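Local atomic coordinates of desulfoferrodoxin (rbo) (Treponema pallidum subsp. pallidum str. Nichols, PDB entry 1Y07), a protein that probably reduces superoxide to hydrogen peroxide at a mononuclear iron centre. Residues B[63-68]-B[115-120]; B[70-73]-B[77-80]; B[44-49]-B[123-128]. All blocks are in the same frame, centred on the assembly; numbering follows the deposited sequence.

Contact 1 (B[63-68]-B[115-120]); sequences VKVGSV and AYEFCN. With FE (Fe (III) ion), chain H.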
# COMPACT_ATOMS: atom_id res chain seq x y z
N VAL B 63 5.53 14.87 -1.93
CA VAL B 63 4.90 15.14 -0.65
C VAL B 63 5.92 15.67 0.34
O VAL B 63 6.91 15.04 0.59
CB VAL B 63 4.25 13.90 -0.06
CG1 VAL B 63 3.65 14.27 1.29
CG2 VAL B 63 3.18 13.33 -1.05
N LYS B 64 5.66 16.84 0.92
CA LYS B 64 6.60 17.48 1.85
C LYS B 64 5.96 17.62 3.24
O LYS B 64 4.80 18.00 3.32
CB LYS B 64 6.99 18.90 1.41
CG LYS B 64 7.30 19.13 -0.08
CD LYS B 64 7.62 20.62 -0.30
CE LYS B 64 8.96 20.95 0.28
NZ LYS B 64 9.96 19.90 -0.03
N VAL B 65 6.69 17.26 4.30
CA VAL B 65 6.11 17.23 5.64
C VAL B 65 6.75 18.40 6.33
O VAL B 65 7.95 18.38 6.66
CB VAL B 65 6.26 15.86 6.34
CG1 VAL B 65 5.54 15.84 7.72
CG2 VAL B 65 5.63 14.80 5.45
N GLY B 66 5.89 19.39 6.52
CA GLY B 66 6.24 20.76 6.37
C GLY B 66 5.70 21.59 5.21
O GLY B 66 6.23 21.55 4.09
N SER B 67 4.71 22.44 5.52
CA SER B 67 4.67 23.77 4.90
C SER B 67 5.99 24.48 5.29
O SER B 67 6.56 25.30 4.53
CB SER B 67 3.50 24.59 5.43
OG SER B 67 3.64 24.71 6.83
N VAL B 68 6.46 24.18 6.50
CA VAL B 68 7.90 24.19 6.77
C VAL B 68 8.41 22.79 7.31
O VAL B 68 7.67 22.05 7.93
CB VAL B 68 8.28 25.34 7.68
CG1 VAL B 68 7.96 26.73 7.01
CG2 VAL B 68 7.60 25.19 9.05
N ALA B 115 -2.84 12.51 0.93
CA ALA B 115 -1.56 12.06 1.45
C ALA B 115 -1.65 11.95 2.96
O ALA B 115 -2.38 12.72 3.57
CB ALA B 115 -0.45 13.02 1.07
N TYR B 116 -0.88 11.01 3.52
CA TYR B 116 -0.84 10.69 4.95
C TYR B 116 0.62 10.52 5.33
O TYR B 116 1.36 9.97 4.57
CB TYR B 116 -1.60 9.40 5.29
CG TYR B 116 -2.99 9.32 4.70
CD1 TYR B 116 -3.16 8.99 3.37
CD2 TYR B 116 -4.13 9.61 5.46
CE1 TYR B 116 -4.43 8.92 2.79
CE2 TYR B 116 -5.40 9.53 4.90
CZ TYR B 116 -5.52 9.20 3.55
OH TYR B 116 -6.75 9.14 2.90
N GLU B 117 1.04 11.05 6.48
CA GLU B 117 2.43 10.90 6.98
C GLU B 117 2.39 10.46 8.41
O GLU B 117 1.51 10.87 9.16
CB GLU B 117 3.26 12.18 6.82
CG GLU B 117 2.84 13.33 7.70
CD GLU B 117 3.45 13.34 9.11
OE1 GLU B 117 3.14 14.26 9.90
OE2 GLU B 117 4.19 12.43 9.48
N PHE B 118 3.33 9.61 8.81
CA PHE B 118 3.48 9.18 10.20
C PHE B 118 4.76 9.72 10.83
O PHE B 118 5.86 9.43 10.36
CB PHE B 118 3.51 7.63 10.27
CG PHE B 118 3.70 7.10 11.69
CD1 PHE B 118 2.73 7.28 12.65
CD2 PHE B 118 4.86 6.41 12.05
CE1 PHE B 118 2.91 6.82 13.94
CE2 PHE B 118 5.03 5.94 13.35
CZ PHE B 118 4.07 6.14 14.28
N CYS B 119 4.59 10.47 11.93
CA CYS B 119 5.71 10.88 12.76
C CYS B 119 5.83 9.92 13.96
O CYS B 119 4.85 9.53 14.57
CB CYS B 119 5.51 12.31 13.23
SG CYS B 119 6.56 12.76 14.64
N ASN B 120 7.05 9.52 14.28
CA ASN B 120 7.24 8.48 15.28
C ASN B 120 6.80 8.96 16.66
O ASN B 120 6.40 8.16 17.51
CB ASN B 120 8.69 8.00 15.29
CG ASN B 120 9.58 8.88 16.12
OD1 ASN B 120 9.82 10.05 15.79
ND2 ASN B 120 10.13 8.30 17.18
FE FE H . 6.76 14.86 15.06
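Between the two facing sheets of the superoxide reductase domain, an immunoglobulin-like beta sandwich, Val63 and Val65 of strand 60-65 meet Ala115 and Glu117 of strand 112-119, next to the iron site. One sheet contains strands 52-57, 60-65 and 101-105; the other places 112-119 between 78-85 and 123-127. No hydrogen bond links the two segments, and the backbones stay far apart: CA of Val63 is 7.5 Å from CA of Ala115, and the CA atoms of Val65 and Glu117 are 7.4 Å apart. Alternate residues supply the contact, since the side chains of a strand point by turns to its two sides; Tyr116 and Phe118 point away, and their side chains touch Leu5 and Leu9 of strand 5-9. At the end farther from the iron only two methyls meet, Val63 CG2 lying 4.2 Å from Ala115 CB, with Val81 and Pro52 packed beside them. Toward the metal the packing is closer. Glu117 CG lies between the backbone N and the carbonyl carbon (chi1 68°), and the chain bends again at chi2 (86°), which folds the acid up along its strand and turns one flat side of the carboxylate to Val65. The methyl CG1 of Val65 rests over that face, 3.5 Å from Glu117 CD. The second methyl covers the aliphatic root of the same side chain, Val65 CG2 being 3.8 Å from Glu117 CB. A buried acid thus has hydrocarbon on this side, and its side chain also comes close to that of the iron ligand His50. Two residues further along the strand is the thiolate ligand, which completes with His50, His70, His76 and His122 the five-ligand site of this family. With its sulfur anti to the backbone N (chi1 163°), Cys119 SG binds the iron at 2.1 Å.

Contact 2 (B[70-73]-B[77-80]); sequences HPMT and YIAW. With FE (Fe (III) ion), chain H.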
# COMPACT_ATOMS: atom_id res chain seq x y z
N HIS B 70 9.68 19.36 8.91
CA HIS B 70 9.71 18.55 10.12
C HIS B 70 11.10 17.97 10.35
O HIS B 70 11.80 17.66 9.39
CB HIS B 70 8.72 17.38 9.97
CG HIS B 70 8.52 16.57 11.22
ND1 HIS B 70 9.46 15.67 11.70
CD2 HIS B 70 7.49 16.53 12.09
CE1 HIS B 70 9.00 15.12 12.81
NE2 HIS B 70 7.80 15.61 13.06
N PRO B 71 11.47 17.78 11.61
CA PRO B 71 12.68 17.06 11.98
C PRO B 71 12.84 15.68 11.33
O PRO B 71 11.90 14.92 11.23
CB PRO B 71 12.54 16.90 13.50
CG PRO B 71 11.78 18.07 13.90
CD PRO B 71 10.79 18.33 12.80
N MET B 72 14.06 15.40 10.91
CA MET B 72 14.47 14.09 10.49
C MET B 72 15.75 13.70 11.26
O MET B 72 16.88 13.80 10.73
CB MET B 72 14.68 14.08 8.98
CG MET B 72 13.43 14.36 8.16
SD MET B 72 12.24 13.03 8.25
CE MET B 72 13.01 11.81 7.33
N THR B 73 15.54 13.30 12.52
CA THR B 73 16.59 12.81 13.43
C THR B 73 16.23 11.44 13.98
O THR B 73 15.07 11.06 13.95
CB THR B 73 16.74 13.76 14.65
OG1 THR B 73 15.62 13.59 15.53
CG2 THR B 73 16.70 15.22 14.23
N TYR B 77 11.37 11.77 13.83
CA TYR B 77 11.45 11.66 12.37
C TYR B 77 10.10 11.34 11.73
O TYR B 77 9.19 10.81 12.40
CB TYR B 77 12.46 10.57 12.00
CG TYR B 77 12.16 9.22 12.61
CD1 TYR B 77 11.37 8.31 11.94
CD2 TYR B 77 12.64 8.86 13.87
CE1 TYR B 77 11.06 7.07 12.49
CE2 TYR B 77 12.32 7.62 14.45
CZ TYR B 77 11.53 6.72 13.74
OH TYR B 77 11.21 5.47 14.24
N ILE B 78 9.97 11.64 10.44
CA ILE B 78 8.85 11.13 9.62
C ILE B 78 9.23 9.76 9.08
O ILE B 78 10.21 9.60 8.33
CB ILE B 78 8.52 12.07 8.45
CG1 ILE B 78 8.26 13.51 8.94
CG2 ILE B 78 7.32 11.53 7.69
CD1 ILE B 78 7.31 13.59 10.13
N ALA B 79 8.43 8.77 9.41
CA ALA B 79 8.73 7.37 9.10
C ALA B 79 8.37 7.02 7.68
O ALA B 79 9.13 6.34 6.99
CB ALA B 79 7.98 6.50 10.02
N TRP B 80 7.21 7.48 7.24
CA TRP B 80 6.68 7.09 5.94
C TRP B 80 5.60 8.08 5.51
O TRP B 80 5.06 8.84 6.33
CB TRP B 80 6.18 5.62 5.93
CG TRP B 80 5.18 5.22 7.03
CD1 TRP B 80 5.45 4.46 8.13
CD2 TRP B 80 3.78 5.53 7.10
NE1 TRP B 80 4.32 4.29 8.90
CE2 TRP B 80 3.28 4.94 8.31
CE3 TRP B 80 2.90 6.29 6.31
CZ2 TRP B 80 1.96 5.09 8.71
CZ3 TRP B 80 1.58 6.43 6.71
CH2 TRP B 80 1.12 5.81 7.87
FE FE H . 6.76 14.86 15.06
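Ile78 of strand 78-85 packs against one face of the imidazole of His70, one of the four histidines that with a cysteine form the iron site of superoxide reductases; 70-73 is loop between strands 60-65 and 78-85. This is the tight half of the contact. Ile78 CD1 sits over the ring centre in a CH-pi contact, 3.3 Å from the centroid of His70 and 6° off the ring normal. Pro71 CD lies above the opposite face, toward the rim, so the imidazole is held between two hydrocarbon groups. The turn of the ring about CB-CG is also restrained: His70 ND1 donates to a lone pair of Pro71 O at 2.6 Å, with an N-H...O angle of 156°. NE2 of His70 is thereby directed at the iron, which it binds at 2.4 Å. Beside this, the Met72 chain bends at chi2 and chi3 and brings its sulfur to the strand, where Ile78 N makes a weak hydrogen bond to Met72 SD at 3.4 Å. The other side is looser and partly exposed. Thr73 turns away, its OG1 hydrogen-bonded to His76 O, and Tyr77 swings its ring outward from the loop. There Thr73 O lies 3.3 Å from Tyr77 CB and as close to CD2 of the same residue, near the ring plane.

Contact 3 (B[44-49]-B[123-128]); sequences DAAKEK and GVWSGK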
# COMPACT_ATOMS: atom_id res chain seq x y z
N ASP B 44 -3.83 22.31 16.33
CA ASP B 44 -3.45 23.39 15.43
C ASP B 44 -1.95 23.57 15.43
O ASP B 44 -1.34 23.62 14.37
CB ASP B 44 -4.09 24.73 15.85
CG ASP B 44 -5.47 24.95 15.25
OD1 ASP B 44 -5.74 24.47 14.12
OD2 ASP B 44 -6.35 25.64 15.84
N ALA B 45 -1.36 23.69 16.62
CA ALA B 45 0.07 24.01 16.76
C ALA B 45 1.01 22.97 16.15
O ALA B 45 2.13 23.30 15.74
CB ALA B 45 0.43 24.24 18.23
N ALA B 46 0.57 21.71 16.11
CA ALA B 46 1.34 20.65 15.44
C ALA B 46 1.17 20.65 13.89
O ALA B 46 1.95 19.98 13.20
CB ALA B 46 0.99 19.25 16.03
N LYS B 47 0.19 21.40 13.37
CA LYS B 47 -0.17 21.40 11.93
C LYS B 47 0.98 21.78 11.04
O LYS B 47 1.17 21.19 9.98
CB LYS B 47 -1.28 22.42 11.62
CG LYS B 47 -2.74 21.96 11.67
CD LYS B 47 -3.01 20.74 12.50
CE LYS B 47 -4.51 20.44 12.58
NZ LYS B 47 -5.34 21.52 13.21
N GLU B 48 1.73 22.82 11.44
CA GLU B 48 2.80 23.38 10.60
C GLU B 48 3.90 22.36 10.25
O GLU B 48 4.39 22.35 9.12
CB GLU B 48 3.44 24.61 11.26
CG GLU B 48 2.63 25.88 11.10
CD GLU B 48 3.35 27.13 11.60
OE1 GLU B 48 4.61 27.18 11.58
OE2 GLU B 48 2.64 28.08 12.00
N LYS B 49 4.32 21.57 11.24
CA LYS B 49 5.41 20.63 11.05
C LYS B 49 4.88 19.24 10.63
O LYS B 49 5.69 18.36 10.33
CB LYS B 49 6.26 20.51 12.32
CG LYS B 49 7.30 21.65 12.51
CD LYS B 49 7.45 22.06 13.98
CE LYS B 49 8.86 21.86 14.52
NZ LYS B 49 9.78 23.01 14.27
N GLY B 123 2.40 10.74 15.57
CA GLY B 123 1.37 9.96 14.89
C GLY B 123 1.03 10.36 13.45
O GLY B 123 1.82 11.01 12.76
N VAL B 124 -0.16 9.96 12.98
CA VAL B 124 -0.49 10.19 11.58
C VAL B 124 -1.22 11.51 11.35
O VAL B 124 -2.06 11.90 12.17
CB VAL B 124 -1.38 9.06 11.00
CG1 VAL B 124 -1.63 9.29 9.50
CG2 VAL B 124 -0.76 7.69 11.29
N TRP B 125 -0.91 12.13 10.21
CA TRP B 125 -1.51 13.37 9.72
C TRP B 125 -1.85 13.31 8.21
O TRP B 125 -1.07 12.79 7.39
CB TRP B 125 -0.55 14.57 9.96
CG TRP B 125 -0.22 14.75 11.41
CD1 TRP B 125 0.64 14.00 12.16
CD2 TRP B 125 -0.79 15.70 12.29
NE1 TRP B 125 0.66 14.44 13.46
CE2 TRP B 125 -0.22 15.49 13.58
CE3 TRP B 125 -1.71 16.73 12.13
CZ2 TRP B 125 -0.54 16.29 14.68
CZ3 TRP B 125 -2.04 17.51 13.22
CH2 TRP B 125 -1.46 17.29 14.49
N SER B 126 -2.99 13.86 7.83
CA SER B 126 -3.37 13.88 6.44
C SER B 126 -3.47 15.27 5.79
O SER B 126 -3.78 16.27 6.44
CB SER B 126 -4.69 13.15 6.24
OG SER B 126 -5.77 13.82 6.83
N GLY B 127 -3.19 15.31 4.49
CA GLY B 127 -3.22 16.52 3.70
C GLY B 127 -3.52 16.29 2.23
O GLY B 127 -3.35 15.17 1.72
N LYS B 128 -3.95 17.34 1.55
CA LYS B 128 -4.29 17.28 0.12
C LYS B 128 -3.51 18.30 -0.70
O LYS B 128 -3.53 19.50 -0.41
CB LYS B 128 -5.81 17.41 -0.13
CG LYS B 128 -6.61 18.25 0.87
CD LYS B 128 -7.90 18.86 0.26
CE LYS B 128 -7.87 20.41 0.27
NZ LYS B 128 -9.19 21.04 -0.05
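Trp125 pushes the six-membered end of its indole against Ala46 and Lys47, and the two neighbours meet different atoms of it. Ala46 points its methyl at the ring from an oblique direction, with CB 3.5 Å from Trp125 CH2. The Lys47 side chain runs at about a right angle to the indole: its CD comes within 3.4 Å of Trp125 CZ3, and CE lies at the rim in the ring plane. To get there from a CB that points away, the lysine takes a sharp bend at chi2 (22°). A second bend, at chi4 (-61°), turns Lys47 NZ to Asp44 OD1, 3.1 Å away, in a salt bridge whose hydrogen bond is weak. Asp44 and Lys47 are the first and last residues of a type I beta turn, closed by the 2.9 Å bond from Lys47 N to Asp44 O; a short, weakly bonded helix follows. Strand 123-127 pairs with 112-119 in the beta sandwich, and the turn packs against its tryptophan near the iron. Trp125 stacks on the ligand His50, whose ND1 is hydrogen-bonded to Ala46 O, and Trp125 NE1 is hydrogen-bonded to His122 O.

Overall arrangement
The three contacts gather near the iron from different parts of the sandwich. Contacts 1 and 2 both reach it, through Cys119 and His70, whose SG and NE2 are 3.5 Å apart; contact 3 backs the ligands His50 and His122 through Trp125, whose side chain is about 4 Å from each of theirs and about 6 Å from the metal. Strand 112-119 joins all three, probably hydrogen-bonded to contact 2 through Ala79 N and Phe118 O (2.8 Å) and to contact 3 through Glu117 N and Trp125 O (2.9 Å). Centres of contacts 1 and 2 are about 8 Å apart, of 2 and 3 about 13 Å. Contacts 2 and 3 still touch, His70 CD2 lying 3.1 Å from Lys49 O.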